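Local coordinates for protein pectate lyase (Paenibacillus sp. 0602, PDB 5GT5) that cleaves polygalacturonate, and probably also partly methylated pectins, by endo-acting elimination, probably with calcium as cofactor, at residues K31-A36 with K50-M55; E134-D139 with S202-Q207; S339-V344 with A367-S372. The protein carries 1 engineered substitution. All blocks are in the same frame, centred on the assembly; numbering follows the deposited sequence.

Contact 1 (K31-A36 with K50-M55)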
loop_
_atom_site.group_PDB
_atom_site.type_symbol
_atom_site.label_atom_id
_atom_site.label_comp_id
_atom_site.label_asym_id
_atom_site.label_seq_id
_atom_site.Cartn_x
_atom_site.Cartn_y
_atom_site.Cartn_z
ATOM N N LYS A 31 11.905 18.790 -10.206
ATOM C CA LYS A 31 11.632 20.215 -10.186
ATOM C C LYS A 31 12.361 20.916 -9.062
ATOM O O LYS A 31 12.191 20.561 -7.887
ATOM C CB LYS A 31 10.137 20.503 -10.067
ATOM C CG LYS A 31 9.286 19.907 -11.173
ATOM C CD LYS A 31 9.688 20.430 -12.556
ATOM C CE LYS A 31 8.694 19.913 -13.567
ATOM N NZ LYS A 31 9.112 20.359 -14.935
ATOM N N LYS A 32 13.155 21.918 -9.408
ATOM C CA LYS A 32 13.825 22.772 -8.437
ATOM C C LYS A 32 12.916 23.927 -8.115
ATOM O O LYS A 32 12.460 24.667 -8.990
ATOM C CB LYS A 32 15.169 23.257 -9.010
ATOM C CG LYS A 32 16.190 22.121 -9.095
ATOM C CD LYS A 32 17.545 22.580 -9.613
ATOM C CE LYS A 32 18.489 21.416 -9.689
ATOM N NZ LYS A 32 19.839 21.878 -10.175
ATOM N N VAL A 33 12.624 24.064 -6.830
ATOM C CA VAL A 33 11.621 25.015 -6.382
ATOM C C VAL A 33 12.267 26.177 -5.628
ATOM O O VAL A 33 12.906 25.986 -4.571
ATOM C CB VAL A 33 10.578 24.276 -5.504
ATOM C CG1 VAL A 33 9.740 25.254 -4.702
ATOM C CG2 VAL A 33 9.695 23.377 -6.380
ATOM N N TYR A 34 12.087 27.384 -6.172
ATOM C CA TYR A 34 12.693 28.584 -5.590
ATOM C C TYR A 34 11.675 29.487 -4.945
ATOM O O TYR A 34 12.032 30.364 -4.154
ATOM C CB TYR A 34 13.438 29.371 -6.672
ATOM C CG TYR A 34 14.540 28.583 -7.337
ATOM C CD1 TYR A 34 14.297 27.799 -8.476
ATOM C CD2 TYR A 34 15.836 28.623 -6.842
ATOM C CE1 TYR A 34 15.335 27.064 -9.085
ATOM C CE2 TYR A 34 16.853 27.886 -7.432
ATOM C CZ TYR A 34 16.600 27.118 -8.547
ATOM O OH TYR A 34 17.613 26.397 -9.137
ATOM N N ASN A 35 10.405 29.281 -5.270
ATOM C CA ASN A 35 9.341 30.140 -4.793
ATOM C C ASN A 35 8.027 29.391 -4.797
ATOM O O ASN A 35 7.984 28.222 -5.205
ATOM C CB ASN A 35 9.294 31.423 -5.635
ATOM C CG ASN A 35 9.021 31.151 -7.091
ATOM O OD1 ASN A 35 8.091 30.436 -7.442
ATOM N ND2 ASN A 35 9.842 31.743 -7.963
ATOM N N ALA A 36 6.975 30.043 -4.322
ATOM C CA ALA A 36 5.676 29.393 -4.159
ATOM C C ALA A 36 5.069 28.965 -5.490
ATOM O O ALA A 36 4.393 27.940 -5.567
ATOM C CB ALA A 36 4.713 30.297 -3.424
ATOM N N LYS A 50 8.277 13.640 -9.920
ATOM C CA LYS A 50 8.813 12.602 -9.048
ATOM C C LYS A 50 9.665 13.138 -7.916
ATOM O O LYS A 50 9.595 12.586 -6.810
ATOM C CB LYS A 50 9.646 11.624 -9.887
ATOM C CG LYS A 50 8.836 10.859 -10.931
ATOM C CD LYS A 50 8.078 9.761 -10.169
ATOM C CE LYS A 50 6.788 9.338 -10.781
ATOM N NZ LYS A 50 6.187 8.303 -9.850
ATOM N N VAL A 51 10.471 14.171 -8.168
ATOM C CA VAL A 51 11.323 14.762 -7.138
ATOM C C VAL A 51 11.112 16.248 -7.146
ATOM O O VAL A 51 11.173 16.889 -8.211
ATOM C CB VAL A 51 12.807 14.436 -7.362
ATOM C CG1 VAL A 51 13.679 15.184 -6.364
ATOM C CG2 VAL A 51 13.054 12.924 -7.302
ATOM N N VAL A 52 10.862 16.797 -5.959
ATOM C CA VAL A 52 10.817 18.232 -5.729
ATOM C C VAL A 52 12.000 18.611 -4.821
ATOM O O VAL A 52 12.063 18.151 -3.658
ATOM C CB VAL A 52 9.470 18.660 -5.079
ATOM C CG1 VAL A 52 9.527 20.157 -4.728
ATOM C CG2 VAL A 52 8.287 18.348 -6.020
ATOM N N GLU A 53 12.959 19.399 -5.344
ATOM C CA GLU A 53 14.051 19.926 -4.543
ATOM C C GLU A 53 13.735 21.363 -4.169
ATOM O O GLU A 53 13.709 22.251 -5.023
ATOM C CB GLU A 53 15.399 19.865 -5.262
ATOM C CG GLU A 53 16.540 20.260 -4.282
ATOM C CD GLU A 53 17.909 20.301 -4.903
ATOM O OE1 GLU A 53 18.092 19.820 -6.034
ATOM O OE2 GLU A 53 18.820 20.818 -4.224
ATOM N N ILE A 54 13.475 21.584 -2.884
ATOM C CA ILE A 54 13.285 22.925 -2.341
ATOM C C ILE A 54 14.675 23.561 -2.235
ATOM O O ILE A 54 15.569 22.990 -1.624
ATOM C CB ILE A 54 12.659 22.835 -0.936
ATOM C CG1 ILE A 54 11.375 21.999 -0.992
ATOM C CG2 ILE A 54 12.435 24.225 -0.315
ATOM C CD1 ILE A 54 10.330 22.611 -1.853
ATOM N N MET A 55 14.871 24.719 -2.854
ATOM C CA MET A 55 16.212 25.276 -3.017
ATOM C C MET A 55 16.582 26.286 -1.936
ATOM O O MET A 55 17.769 26.586 -1.742
ATOM C CB MET A 55 16.320 25.960 -4.400
ATOM C CG MET A 55 15.993 25.031 -5.591
ATOM S SD MET A 55 17.010 23.569 -5.614
ATOM C CE MET A 55 18.606 24.311 -6.044
#
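Backbone bonds between Lys31-Val33 and Val51-Met55 set the frame of this contact. Lys31 N donates to Val51 O (2.9 Å), Glu53 N to Lys31 O, Val33 N to Glu53 O (2.8 Å) and Met55 N to Val33 O. Lys31 bonds to Val51 and Glu53, flanking its bridge partner Val52, and Val33 to Glu53 and Met55, flanking Ile54, the parallel pattern. The axes of strands 31-33 and 51-54 come within 4.7 Å and cross at 25°.

The pair forms the outermost rung of the right-handed parallel beta-helix of polysaccharide lyase family 1: strand 30-33 leads through helix 36-43 into strand 51-54, which pairs onward with strand 102-106.

Apolar contacts occupy the face of Val33, Val52 and Ile54. Val33 splits its branches, CG2 reaching Val52 CG1 at 3.6 Å while CG1 meets Ile54 CD1 at 3.9 Å; helix 36-43 packs on Val33 and Val52.

On the side of Lys32 and Glu53, just past the strand ends, Met55 folds back at chi2 and chi3 (-56° and -70°). Its CG lies over one face of the Tyr34 ring, toward the rim, 3.7 Å from the centroid, a CH-pi contact, and its SD reaches Lys32 CG at 3.9 Å. Lys32 runs beside Glu53, but their charged ends seek other partners: Lys32 NZ pairs with Glu24, and Glu53 OE1 with Tyr30 and Lys438.

Contact 2 (E134-D139 with S202-Q207)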
loop_
_atom_site.group_PDB
_atom_site.type_symbol
_atom_site.label_atom_id
_atom_site.label_comp_id
_atom_site.label_asym_id
_atom_site.label_seq_id
_atom_site.Cartn_x
_atom_site.Cartn_y
_atom_site.Cartn_z
ATOM N N GLU A 134 6.760 28.579 12.034
ATOM C CA GLU A 134 5.854 29.731 11.963
ATOM C C GLU A 134 4.446 29.361 11.513
ATOM O O GLU A 134 3.920 29.851 10.508
ATOM C CB GLU A 134 6.493 30.872 11.139
ATOM C CG GLU A 134 7.836 31.291 11.731
ATOM C CD GLU A 134 8.463 32.534 11.091
ATOM O OE1 GLU A 134 7.842 33.187 10.222
ATOM O OE2 GLU A 134 9.620 32.810 11.472
ATOM N N LEU A 135 3.874 28.440 12.279
ATOM C CA LEU A 135 2.512 27.956 12.066
ATOM C C LEU A 135 1.787 27.848 13.413
ATOM O O LEU A 135 0.876 27.018 13.569
ATOM C CB LEU A 135 2.505 26.606 11.321
ATOM C CG LEU A 135 1.170 26.227 10.654
ATOM C CD1 LEU A 135 0.807 27.187 9.517
ATOM C CD2 LEU A 135 1.229 24.820 10.113
ATOM N N TRP A 136 2.166 28.705 14.369
ATOM C CA TRP A 136 1.490 28.780 15.667
ATOM C C TRP A 136 1.074 30.216 15.930
ATOM O O TRP A 136 1.793 31.144 15.556
ATOM C CB TRP A 136 2.402 28.287 16.803
ATOM C CG TRP A 136 1.798 28.453 18.204
ATOM C CD1 TRP A 136 1.030 27.543 18.890
ATOM C CD2 TRP A 136 1.907 29.609 19.046
ATOM N NE1 TRP A 136 0.670 28.068 20.119
ATOM C CE2 TRP A 136 1.190 29.330 20.237
ATOM C CE3 TRP A 136 2.549 30.857 18.903
ATOM C CZ2 TRP A 136 1.096 30.259 21.275
ATOM C CZ3 TRP A 136 2.467 31.773 19.936
ATOM C CH2 TRP A 136 1.736 31.482 21.093
ATOM N N GLU A 137 -0.074 30.405 16.580
ATOM C CA GLU A 137 -0.455 31.696 17.168
ATOM C C GLU A 137 -1.248 31.419 18.424
ATOM O O GLU A 137 -1.700 30.311 18.644
ATOM C CB GLU A 137 -1.235 32.570 16.179
ATOM C CG GLU A 137 -2.643 32.042 15.875
ATOM C CD GLU A 137 -3.453 33.023 15.054
ATOM O OE1 GLU A 137 -2.864 34.016 14.543
ATOM O OE2 GLU A 137 -4.674 32.799 14.921
ATOM N N TRP A 138 -1.350 32.440 19.268
ATOM C CA TRP A 138 -2.094 32.373 20.519
ATOM C C TRP A 138 -3.591 32.171 20.268
ATOM O O TRP A 138 -4.170 32.738 19.341
ATOM C CB TRP A 138 -1.807 33.690 21.257
ATOM C CG TRP A 138 -2.574 33.912 22.545
ATOM C CD1 TRP A 138 -3.752 34.593 22.686
ATOM C CD2 TRP A 138 -2.190 33.487 23.868
ATOM N NE1 TRP A 138 -4.122 34.623 24.014
ATOM C CE2 TRP A 138 -3.182 33.956 24.760
ATOM C CE3 TRP A 138 -1.099 32.779 24.379
ATOM C CZ2 TRP A 138 -3.135 33.713 26.138
ATOM C CZ3 TRP A 138 -1.025 32.550 25.774
ATOM C CH2 TRP A 138 -2.053 33.011 26.632
ATOM N N ASP A 139 -4.214 31.367 21.118
ATOM C CA ASP A 139 -5.640 31.099 20.971
ATOM C C ASP A 139 -6.526 31.864 21.958
ATOM O O ASP A 139 -6.661 31.454 23.122
ATOM C CB ASP A 139 -5.907 29.614 21.147
ATOM C CG ASP A 139 -7.365 29.296 21.165
ATOM O OD1 ASP A 139 -8.173 30.033 20.526
ATOM O OD2 ASP A 139 -7.737 28.303 21.855
ATOM N N SER A 202 12.034 35.447 19.958
ATOM C CA SER A 202 11.437 34.184 19.528
ATOM C C SER A 202 10.030 34.390 18.984
ATOM O O SER A 202 9.355 35.398 19.238
ATOM C CB SER A 202 11.420 33.161 20.669
ATOM O OG SER A 202 10.357 33.437 21.584
ATOM N N TRP A 203 9.570 33.393 18.246
ATOM C CA TRP A 203 8.230 33.452 17.669
ATOM C C TRP A 203 7.129 33.661 18.704
ATOM O O TRP A 203 6.191 34.462 18.514
ATOM C CB TRP A 203 7.973 32.160 16.888
ATOM C CG TRP A 203 6.681 32.151 16.101
ATOM C CD1 TRP A 203 5.552 31.425 16.381
ATOM C CD2 TRP A 203 6.395 32.891 14.904
ATOM N NE1 TRP A 203 4.587 31.669 15.434
ATOM C CE2 TRP A 203 5.068 32.582 14.529
ATOM C CE3 TRP A 203 7.120 33.817 14.146
ATOM C CZ2 TRP A 203 4.456 33.130 13.396
ATOM C CZ3 TRP A 203 6.515 34.366 13.022
ATOM C CH2 TRP A 203 5.198 34.019 12.652
ATOM N N VAL A 204 7.242 32.920 19.805
ATOM C CA VAL A 204 6.297 33.064 20.899
ATOM C C VAL A 204 6.448 34.435 21.591
ATOM O O VAL A 204 5.455 35.077 21.909
ATOM C CB VAL A 204 6.417 31.921 21.906
ATOM C CG1 VAL A 204 5.586 32.222 23.161
ATOM C CG2 VAL A 204 5.951 30.625 21.278
ATOM N N THR A 205 7.675 34.900 21.778
ATOM C CA THR A 205 7.859 36.207 22.411
ATOM C C THR A 205 7.263 37.339 21.568
ATOM O O THR A 205 6.633 38.256 22.111
ATOM C CB THR A 205 9.338 36.452 22.659
ATOM O OG1 THR A 205 9.810 35.463 23.579
ATOM C CG2 THR A 205 9.576 37.871 23.248
ATOM N N ARG A 206 7.424 37.253 20.245
ATOM C CA ARG A 206 6.796 38.232 19.371
ATOM C C ARG A 206 5.283 38.234 19.507
ATOM O O ARG A 206 4.657 39.289 19.557
ATOM C CB ARG A 206 7.193 38.037 17.918
ATOM C CG ARG A 206 8.521 38.697 17.592
ATOM C CD ARG A 206 9.000 38.351 16.184
ATOM N NE ARG A 206 9.752 37.117 16.241
ATOM C CZ ARG A 206 10.073 36.378 15.179
ATOM N NH1 ARG A 206 9.700 36.767 13.959
ATOM N NH2 ARG A 206 10.762 35.246 15.346
ATOM N N GLN A 207 4.682 37.049 19.634
ATOM C CA GLN A 207 3.241 37.007 19.851
ATOM C C GLN A 207 2.858 37.659 21.189
ATOM O O GLN A 207 1.901 38.432 21.268
ATOM C CB GLN A 207 2.781 35.535 19.842
ATOM C CG GLN A 207 1.322 35.289 20.294
ATOM C CD GLN A 207 0.346 35.790 19.271
ATOM O OE1 GLN A 207 -0.113 35.023 18.425
ATOM N NE2 GLN A 207 0.046 37.097 19.303
HETATM O O HOH W 1 10.645 32.705 13.870
HETATM O O HOH W 2 10.307 35.484 11.558
#
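A loop following strand 131-133 of the parallel beta-helix meets the first turn of helix 203-212, Trp203 CD1 lying at the edge of the Trp136 ring. The side chain of Trp136 lies about 8 Å from that of Asp174, a probable calcium ligand, which puts the contact near the likely metal site. Trp203 NE1 donates to Trp136 O at 2.8 Å, the oxygen lying near the indole plane, while Glu134 lies across one face of the six-membered ring. Glu134 CG stands 3.6 Å from that ring's centroid in a CH-pi contact, and the extended chain carries the carboxylate on over the rim, its plane 14° from parallel to the indole. Glu134 OE1 bonds to His114; OE2 takes two waters, one bound to Arg206 NH1 and the other to Arg206 NH2, so opposite charges are joined through solvent.

Trp136 receives Val204 CG2 over one ring face, 4.3 Å from the six-membered ring's centroid, and Gln207 CG obliquely at 3.7 Å from its CZ3. A bend at chi2 (71°) turns the Gln207 amide toward the loop backbone. There Trp138 N donates to Gln207 OE1 at 3.0 Å, nearly straight at 175° but from above the amide's carbonyl plane.

Contact 3 (S339-V344 with A367-S372)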
loop_
_atom_site.group_PDB
_atom_site.type_symbol
_atom_site.label_atom_id
_atom_site.label_comp_id
_atom_site.label_asym_id
_atom_site.label_seq_id
_atom_site.Cartn_x
_atom_site.Cartn_y
_atom_site.Cartn_z
ATOM N N SER A 339 14.034 3.620 24.667
ATOM C CA SER A 339 13.893 5.061 24.553
ATOM C C SER A 339 14.336 5.762 25.836
ATOM O O SER A 339 14.746 5.096 26.800
ATOM C CB SER A 339 12.454 5.387 24.184
ATOM O OG SER A 339 12.191 4.909 22.857
ATOM N N VAL A 340 14.312 7.095 25.808
ATOM C CA VAL A 340 14.637 7.938 26.956
ATOM C C VAL A 340 13.487 8.912 27.188
ATOM O O VAL A 340 13.061 9.609 26.253
ATOM C CB VAL A 340 15.925 8.740 26.664
ATOM C CG1 VAL A 340 16.215 9.684 27.824
ATOM C CG2 VAL A 340 17.097 7.783 26.393
ATOM N N ILE A 341 12.968 8.951 28.416
ATOM C CA ILE A 341 11.850 9.821 28.775
ATOM C C ILE A 341 12.259 10.613 29.999
ATOM O O ILE A 341 12.643 10.029 31.030
ATOM C CB ILE A 341 10.580 8.991 29.066
ATOM C CG1 ILE A 341 10.192 8.211 27.791
ATOM C CG2 ILE A 341 9.415 9.874 29.493
ATOM C CD1 ILE A 341 8.985 7.311 27.962
ATOM N N LYS A 342 12.184 11.924 29.889
ATOM C CA LYS A 342 12.584 12.814 30.961
ATOM C C LYS A 342 11.528 13.851 31.252
ATOM O O LYS A 342 11.111 14.600 30.347
ATOM C CB LYS A 342 13.917 13.496 30.619
ATOM C CG LYS A 342 14.448 14.352 31.774
ATOM C CD LYS A 342 15.828 14.888 31.484
ATOM C CE LYS A 342 16.359 15.597 32.720
ATOM N NZ LYS A 342 15.600 16.832 32.991
ATOM N N ASP A 343 11.117 13.891 32.521
ATOM C CA ASP A 343 10.241 14.926 33.050
ATOM C C ASP A 343 8.863 14.937 32.398
ATOM O O ASP A 343 8.214 15.970 32.280
ATOM C CB ASP A 343 10.937 16.286 33.023
ATOM C CG ASP A 343 11.949 16.431 34.157
ATOM O OD1 ASP A 343 11.878 15.622 35.108
ATOM O OD2 ASP A 343 12.791 17.364 34.114
ATOM N N VAL A 344 8.414 13.744 32.038
ATOM C CA VAL A 344 7.041 13.506 31.599
ATOM C C VAL A 344 6.330 12.778 32.732
ATOM O O VAL A 344 6.731 11.673 33.110
ATOM C CB VAL A 344 7.006 12.652 30.311
ATOM C CG1 VAL A 344 5.565 12.296 29.956
ATOM C CG2 VAL A 344 7.691 13.405 29.138
ATOM N N ALA A 367 9.367 -1.192 26.719
ATOM C CA ALA A 367 10.477 -2.126 26.927
ATOM C C ALA A 367 11.785 -1.361 27.071
ATOM O O ALA A 367 12.045 -0.390 26.351
ATOM C CB ALA A 367 10.594 -3.088 25.767
ATOM N N ASP A 368 12.610 -1.828 28.009
ATOM C CA ASP A 368 13.947 -1.291 28.299
ATOM C C ASP A 368 14.137 0.181 27.974
ATOM O O ASP A 368 14.864 0.548 27.040
ATOM C CB ASP A 368 15.030 -2.140 27.614
ATOM C CG ASP A 368 16.421 -1.855 28.147
ATOM O OD1 ASP A 368 16.541 -1.457 29.327
ATOM O OD2 ASP A 368 17.395 -2.009 27.379
ATOM N N THR A 369 13.469 1.021 28.756
ATOM C CA THR A 369 13.480 2.461 28.548
ATOM C C THR A 369 13.936 3.168 29.800
ATOM O O THR A 369 13.629 2.750 30.920
ATOM C CB THR A 369 12.078 2.884 28.113
ATOM O OG1 THR A 369 11.928 2.499 26.745
ATOM C CG2 THR A 369 11.851 4.357 28.194
ATOM N N ILE A 370 14.711 4.223 29.607
ATOM C CA ILE A 370 15.208 5.062 30.684
ATOM C C ILE A 370 14.204 6.159 30.994
ATOM O O ILE A 370 13.740 6.846 30.081
ATOM C CB ILE A 370 16.580 5.647 30.277
ATOM C CG1 ILE A 370 17.593 4.496 30.168
ATOM C CG2 ILE A 370 17.062 6.711 31.267
ATOM C CD1 ILE A 370 18.975 4.931 29.593
ATOM N N TYR A 371 13.860 6.305 32.272
ATOM C CA TYR A 371 12.873 7.274 32.705
ATOM C C TYR A 371 13.395 8.073 33.884
ATOM O O TYR A 371 14.035 7.517 34.797
ATOM C CB TYR A 371 11.581 6.553 33.097
ATOM C CG TYR A 371 10.502 7.459 33.587
ATOM C CD1 TYR A 371 9.748 8.226 32.695
ATOM C CD2 TYR A 371 10.245 7.575 34.947
ATOM C CE1 TYR A 371 8.733 9.078 33.174
ATOM C CE2 TYR A 371 9.262 8.422 35.437
ATOM C CZ TYR A 371 8.503 9.173 34.546
ATOM O OH TYR A 371 7.519 9.991 35.042
ATOM N N SER A 372 13.114 9.371 33.887
ATOM C CA SER A 372 13.482 10.254 34.998
ATOM C C SER A 372 12.400 11.301 35.179
ATOM O O SER A 372 11.933 11.882 34.202
ATOM C CB SER A 372 14.822 10.925 34.716
ATOM O OG SER A 372 15.156 11.837 35.761
HETATM O O HOH W 3 14.513 14.532 35.920
#
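Tyr371 of strand 369-372 packs on Ile341 of the parallel strand 340-342 and bonds to Val344 just beyond it, in the last turns of the right-handed parallel beta-helix. With CG anti to the backbone N (chi1 179°), the ring extends beside the neighbouring strand. Tyr371 CB lies 4.2 Å from Ile341 O; CD1 meets Ile341 CG2 at 3.6 Å, the methyl coming to the ring edge. CE1 passes the same methyl toward Val344 O, and the ring ends at OH, which donates to Val344 O at 2.7 Å with that oxygen in the ring plane.

The backbone ladder holds the register: Ile370 N to Ser339 O, Ile341 N to Ile370 O, Ser372 N to Ile341 O, and Asp343 N to Ser372 O at 2.7 Å and 178°. Asp343 has left the strand in a left-handed conformation, yet its N-H still completes the ladder. Its OD1 and Ser372 OG accept from one water, Ser372 OG also bonding to Ser376 O; OD1 accepts from Asp374 N too. At the other end, Asp368 and Thr369 form a classic bulge opposite Gly380. Thr369 OG1 accepts from Ser339 N at 3.2 Å and donates to Ala367 O at 2.9 Å.

In the fold
Contacts 1 and 3 are both parallel strand pairs of the beta-helix, on opposite sides of the chain's centre with their centres about 39 Å apart. Each is only partly buried and relies on a backbone ladder, but contact 1 adds a methionine over a tyrosine face, whereas contact 3 uses a tyrosine hydroxyl on a carbonyl. Contact 2 is the buried one and joins a loop to a helix rather than strand to strand, so indole and amide side chains replace the ladder. It lies close to a probable calcium ligand, while contact 1 lies away from the probable calcium and active sites and Val344 of contact 3 stands about 11 Å, side chain to side chain, from the probable active-site Arg276.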